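Local coordinates for cyclopenase asqI (Emericella nidulans, PDB 5YY3), which is a zinc-dependent cyclopenase that converts 4'-methoxycyclopenin into 4'-methoxyviridicatin, with loss of methyl isocyanate, on the way to aspoquinolone mycotoxins, at residues L318-V327 with Y403-Q413. Numbering follows the deposited sequence.
Sequences LTRDNCLNFV and YGRLAATRYPQ
Tyr411, the first residue past the end of helix 391-410, lays its ring along the turn that leads into helix 323-331 and buries more surface than any other residue of the pair. Its CG is anti to the carbonyl carbon (chi1 -59°), which sends the ring back along residues 318-320. Thr319 C lies over one face, 4.1 Å from Tyr411 CD1 and offset toward the rim. Cys323 CB meets Tyr411 CD2 at 3.7 Å, and its SG forms an oblique sulfur-aromatic contact, 5.0 Å from the ring centroid. Closer to the backbone, Tyr411 CB rests against Arg320 CA, and Arg320 CD lies 3.3 Å from Pro412 O.

Further apolar packing follows segments 323-327 and 403-410, whose axes run roughly antiparallel (151° between their N-to-C directions) and come within 9.8 Å. Ala407 CB sits among Cys323, Leu324 and Val327, nearest Leu324 CD2 at 3.7 Å; a turn back from Ala407 and a turn on from Cys323, Tyr403 CB packs on Val327 CG1. The small Ala407 and Gly404 present little bulk to this neighbour.

No direct hydrogen bond crosses the interface. Instead, one water accepts from Tyr411 OH and donates to Leu318 O, 2.7 Å from each; Tyr411 OH also touches Leu318 CB. Within the turn, Asn322 N donates to Thr319 OG1, an ST motif, and Thr319 N donates back to Asn322 OD1.

The contact joins the start of helix 323-331, in the hemocyanin-type metal-binding region, to the end of helix 391-410; Gly404 lies about 9 Å from the side chain of the zinc ligand His218. Helix 288-304 covers Val327 and Tyr403, while Gln413 NE2 is bonded to Asn607 OD1, in the loop before helix 611-614. Nearby, Arg405 forms salt bridges with Asp503 and with Asp244 of a second subunit.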
loop_
_atom_site.group_PDB
_atom_site.type_symbol
_atom_site.label_atom_id
_atom_site.label_comp_id
_atom_site.label_asym_id
_atom_site.label_seq_id
_atom_site.Cartn_x
_atom_site.Cartn_y
_atom_site.Cartn_z
ATOM N N LEU A 318 35.199 -32.332 12.998
ATOM C CA LEU A 318 34.626 -31.854 11.747
ATOM C C LEU A 318 35.725 -31.630 10.720
ATOM O O LEU A 318 36.840 -31.215 11.064
ATOM C CB LEU A 318 33.826 -30.566 11.967
ATOM C CG LEU A 318 32.488 -30.826 12.649
ATOM C CD1 LEU A 318 31.788 -29.516 12.981
ATOM C CD2 LEU A 318 31.615 -31.710 11.761
ATOM N N THR A 319 35.390 -31.925 9.463
ATOM C CA THR A 319 36.267 -31.713 8.323
ATOM C C THR A 319 35.473 -31.058 7.196
ATOM O O THR A 319 34.243 -31.136 7.173
ATOM C CB THR A 319 36.868 -33.038 7.815
ATOM O OG1 THR A 319 35.830 -33.844 7.232
ATOM C CG2 THR A 319 37.528 -33.804 8.952
ATOM N N ARG A 320 36.179 -30.426 6.262
ATOM C CA ARG A 320 35.565 -29.895 5.050
ATOM C C ARG A 320 34.592 -30.897 4.429
ATOM O O ARG A 320 33.473 -30.555 4.039
ATOM C CB ARG A 320 36.644 -29.518 4.045
ATOM C CG ARG A 320 36.127 -28.964 2.724
ATOM C CD ARG A 320 37.286 -28.724 1.769
ATOM N NE ARG A 320 38.229 -29.848 1.756
ATOM C CZ ARG A 320 39.418 -29.817 1.165
ATOM N NH1 ARG A 320 39.815 -28.713 0.544
ATOM N NH2 ARG A 320 40.211 -30.883 1.191
ATOM N N ASP A 321 35.010 -32.154 4.389
ATOM C CA ASP A 321 34.220 -33.201 3.769
ATOM C C ASP A 321 32.967 -33.606 4.536
ATOM O O ASP A 321 31.934 -33.886 3.923
ATOM C CB ASP A 321 35.086 -34.439 3.558
ATOM C CG ASP A 321 34.439 -35.440 2.632
ATOM O OD1 ASP A 321 33.695 -36.330 3.116
ATOM O OD2 ASP A 321 34.651 -35.311 1.409
ATOM N N ASN A 322 33.045 -33.653 5.866
ATOM C CA ASN A 322 31.945 -34.224 6.647
ATOM C C ASN A 322 31.073 -33.208 7.396
ATOM O O ASN A 322 30.052 -33.583 7.985
ATOM C CB ASN A 322 32.497 -35.272 7.636
ATOM C CG ASN A 322 33.170 -34.660 8.871
ATOM O OD1 ASN A 322 33.353 -33.443 8.985
ATOM N ND2 ASN A 322 33.568 -35.527 9.797
ATOM N N CYS A 323 31.454 -31.932 7.365
ATOM C CA CYS A 323 30.781 -30.939 8.206
ATOM C C CYS A 323 29.266 -30.878 7.955
ATOM O O CYS A 323 28.497 -30.970 8.893
ATOM C CB CYS A 323 31.398 -29.544 8.029
ATOM S SG CYS A 323 31.433 -28.908 6.306
ATOM N N LEU A 324 28.826 -30.766 6.711
ATOM C CA LEU A 324 27.387 -30.577 6.475
ATOM C C LEU A 324 26.570 -31.825 6.797
ATOM O O LEU A 324 25.453 -31.735 7.343
ATOM C CB LEU A 324 27.124 -30.146 5.033
ATOM C CG LEU A 324 27.718 -28.781 4.693
ATOM C CD1 LEU A 324 27.304 -28.350 3.285
ATOM C CD2 LEU A 324 27.309 -27.756 5.728
ATOM N N ASN A 325 27.129 -32.983 6.463
ATOM C CA ASN A 325 26.460 -34.245 6.748
ATOM C C ASN A 325 26.261 -34.429 8.240
ATOM O O ASN A 325 25.227 -34.929 8.686
ATOM C CB ASN A 325 27.251 -35.418 6.191
ATOM C CG ASN A 325 26.409 -36.661 6.062
ATOM O OD1 ASN A 325 25.254 -36.595 5.635
ATOM N ND2 ASN A 325 26.969 -37.805 6.451
ATOM N N PHE A 326 27.252 -34.011 9.013
ATOM C CA PHE A 326 27.180 -34.184 10.454
ATOM C C PHE A 326 26.329 -33.111 11.097
ATOM O O PHE A 326 25.485 -33.415 11.931
ATOM C CB PHE A 326 28.583 -34.202 11.071
ATOM C CG PHE A 326 29.172 -35.579 11.164
ATOM C CD1 PHE A 326 28.829 -36.430 12.220
ATOM C CD2 PHE A 326 30.046 -36.048 10.185
ATOM C CE1 PHE A 326 29.373 -37.723 12.307
ATOM C CE2 PHE A 326 30.595 -37.339 10.266
ATOM C CZ PHE A 326 30.256 -38.171 11.332
ATOM N N VAL A 327 26.544 -31.857 10.720
ATOM C CA VAL A 327 25.721 -30.780 11.245
ATOM C C VAL A 327 24.242 -31.024 10.919
ATOM O O VAL A 327 23.382 -30.910 11.786
ATOM C CB VAL A 327 26.154 -29.409 10.697
ATOM C CG1 VAL A 327 25.135 -28.325 11.108
ATOM C CG2 VAL A 327 27.547 -29.054 11.194
ATOM N N TYR A 403 22.671 -22.957 10.261
ATOM C CA TYR A 403 23.702 -23.921 10.619
ATOM C C TYR A 403 24.588 -24.216 9.408
ATOM O O TYR A 403 25.825 -24.293 9.522
ATOM C CB TYR A 403 23.074 -25.200 11.166
ATOM C CG TYR A 403 22.346 -24.993 12.476
ATOM C CD1 TYR A 403 23.006 -25.132 13.688
ATOM C CD2 TYR A 403 21.001 -24.631 12.495
ATOM C CE1 TYR A 403 22.340 -24.939 14.888
ATOM C CE2 TYR A 403 20.332 -24.425 13.682
ATOM C CZ TYR A 403 20.998 -24.584 14.874
ATOM O OH TYR A 403 20.315 -24.390 16.057
ATOM N N GLY A 404 23.951 -24.349 8.247
ATOM C CA GLY A 404 24.663 -24.464 6.982
ATOM C C GLY A 404 25.597 -23.303 6.690
ATOM O O GLY A 404 26.712 -23.516 6.230
ATOM N N ARG A 405 25.161 -22.075 6.950
ATOM C CA ARG A 405 26.030 -20.917 6.756
ATOM C C ARG A 405 27.258 -20.964 7.666
ATOM O O ARG A 405 28.370 -20.653 7.224
ATOM C CB ARG A 405 25.264 -19.614 6.995
ATOM C CG ARG A 405 24.129 -19.393 6.010
ATOM C CD ARG A 405 23.384 -18.093 6.298
ATOM N NE ARG A 405 22.358 -17.857 5.288
ATOM C CZ ARG A 405 22.570 -17.151 4.191
ATOM N NH1 ARG A 405 23.772 -16.629 3.978
ATOM N NH2 ARG A 405 21.601 -16.988 3.303
ATOM N N LEU A 406 27.056 -21.346 8.929
ATOM C CA LEU A 406 28.150 -21.427 9.896
ATOM C C LEU A 406 29.210 -22.439 9.455
ATOM O O LEU A 406 30.415 -22.166 9.492
ATOM C CB LEU A 406 27.626 -21.818 11.274
ATOM C CG LEU A 406 26.833 -20.748 12.030
ATOM C CD1 LEU A 406 26.020 -21.400 13.129
ATOM C CD2 LEU A 406 27.764 -19.682 12.615
ATOM N N ALA A 407 28.753 -23.612 9.047
ATOM C CA ALA A 407 29.665 -24.689 8.700
ATOM C C ALA A 407 30.396 -24.332 7.413
ATOM O O ALA A 407 31.616 -24.495 7.314
ATOM C CB ALA A 407 28.910 -26.015 8.555
ATOM N N ALA A 408 29.642 -23.800 6.453
ATOM C CA ALA A 408 30.177 -23.480 5.142
ATOM C C ALA A 408 31.316 -22.461 5.203
ATOM O O ALA A 408 32.302 -22.601 4.482
ATOM C CB ALA A 408 29.060 -22.972 4.232
ATOM N N THR A 409 31.204 -21.428 6.036
ATOM C CA THR A 409 32.306 -20.462 6.074
ATOM C C THR A 409 33.485 -20.981 6.923
ATOM O O THR A 409 34.626 -20.519 6.759
ATOM C CB THR A 409 31.869 -19.085 6.610
ATOM O OG1 THR A 409 31.900 -19.079 8.041
ATOM C CG2 THR A 409 30.487 -18.726 6.119
ATOM N N ARG A 410 33.204 -21.936 7.816
ATOM C CA ARG A 410 34.243 -22.580 8.631
ATOM C C ARG A 410 35.155 -23.530 7.842
ATOM O O ARG A 410 36.341 -23.641 8.145
ATOM C CB ARG A 410 33.602 -23.347 9.797
ATOM C CG ARG A 410 33.335 -22.480 11.014
ATOM C CD ARG A 410 34.600 -22.207 11.811
ATOM N NE ARG A 410 34.938 -23.347 12.657
ATOM C CZ ARG A 410 36.146 -23.888 12.730
ATOM N NH1 ARG A 410 37.136 -23.403 11.994
ATOM N NH2 ARG A 410 36.361 -24.927 13.524
ATOM N N TYR A 411 34.605 -24.210 6.837
ATOM C CA TYR A 411 35.383 -25.145 6.032
ATOM C C TYR A 411 35.291 -24.830 4.549
ATOM O O TYR A 411 34.567 -25.504 3.806
ATOM C CB TYR A 411 34.927 -26.583 6.310
ATOM C CG TYR A 411 35.077 -26.935 7.777
ATOM C CD1 TYR A 411 36.325 -27.225 8.315
ATOM C CD2 TYR A 411 33.982 -26.926 8.629
ATOM C CE1 TYR A 411 36.472 -27.513 9.667
ATOM C CE2 TYR A 411 34.120 -27.215 9.978
ATOM C CZ TYR A 411 35.365 -27.506 10.487
ATOM O OH TYR A 411 35.498 -27.792 11.819
ATOM N N PRO A 412 36.043 -23.803 4.108
ATOM C CA PRO A 412 36.015 -23.322 2.724
ATOM C C PRO A 412 36.503 -24.398 1.756
ATOM O O PRO A 412 37.029 -25.416 2.197
ATOM C CB PRO A 412 36.975 -22.125 2.730
ATOM C CG PRO A 412 37.236 -21.809 4.156
ATOM C CD PRO A 412 36.952 -23.022 4.963
ATOM N N GLN A 413 36.318 -24.190 0.456
ATOM C CA GLN A 413 36.808 -25.153 -0.529
ATOM C C GLN A 413 37.423 -24.416 -1.703
ATOM O O GLN A 413 37.000 -23.308 -2.046
ATOM C CB GLN A 413 35.689 -26.090 -1.008
ATOM C CG GLN A 413 34.485 -25.391 -1.634
ATOM C CD GLN A 413 33.328 -26.340 -1.919
ATOM O OE1 GLN A 413 33.440 -27.545 -1.722
ATOM N NE2 GLN A 413 32.193 -25.787 -2.351
HETATM O O HOH W 1 37.686 -29.179 12.688
#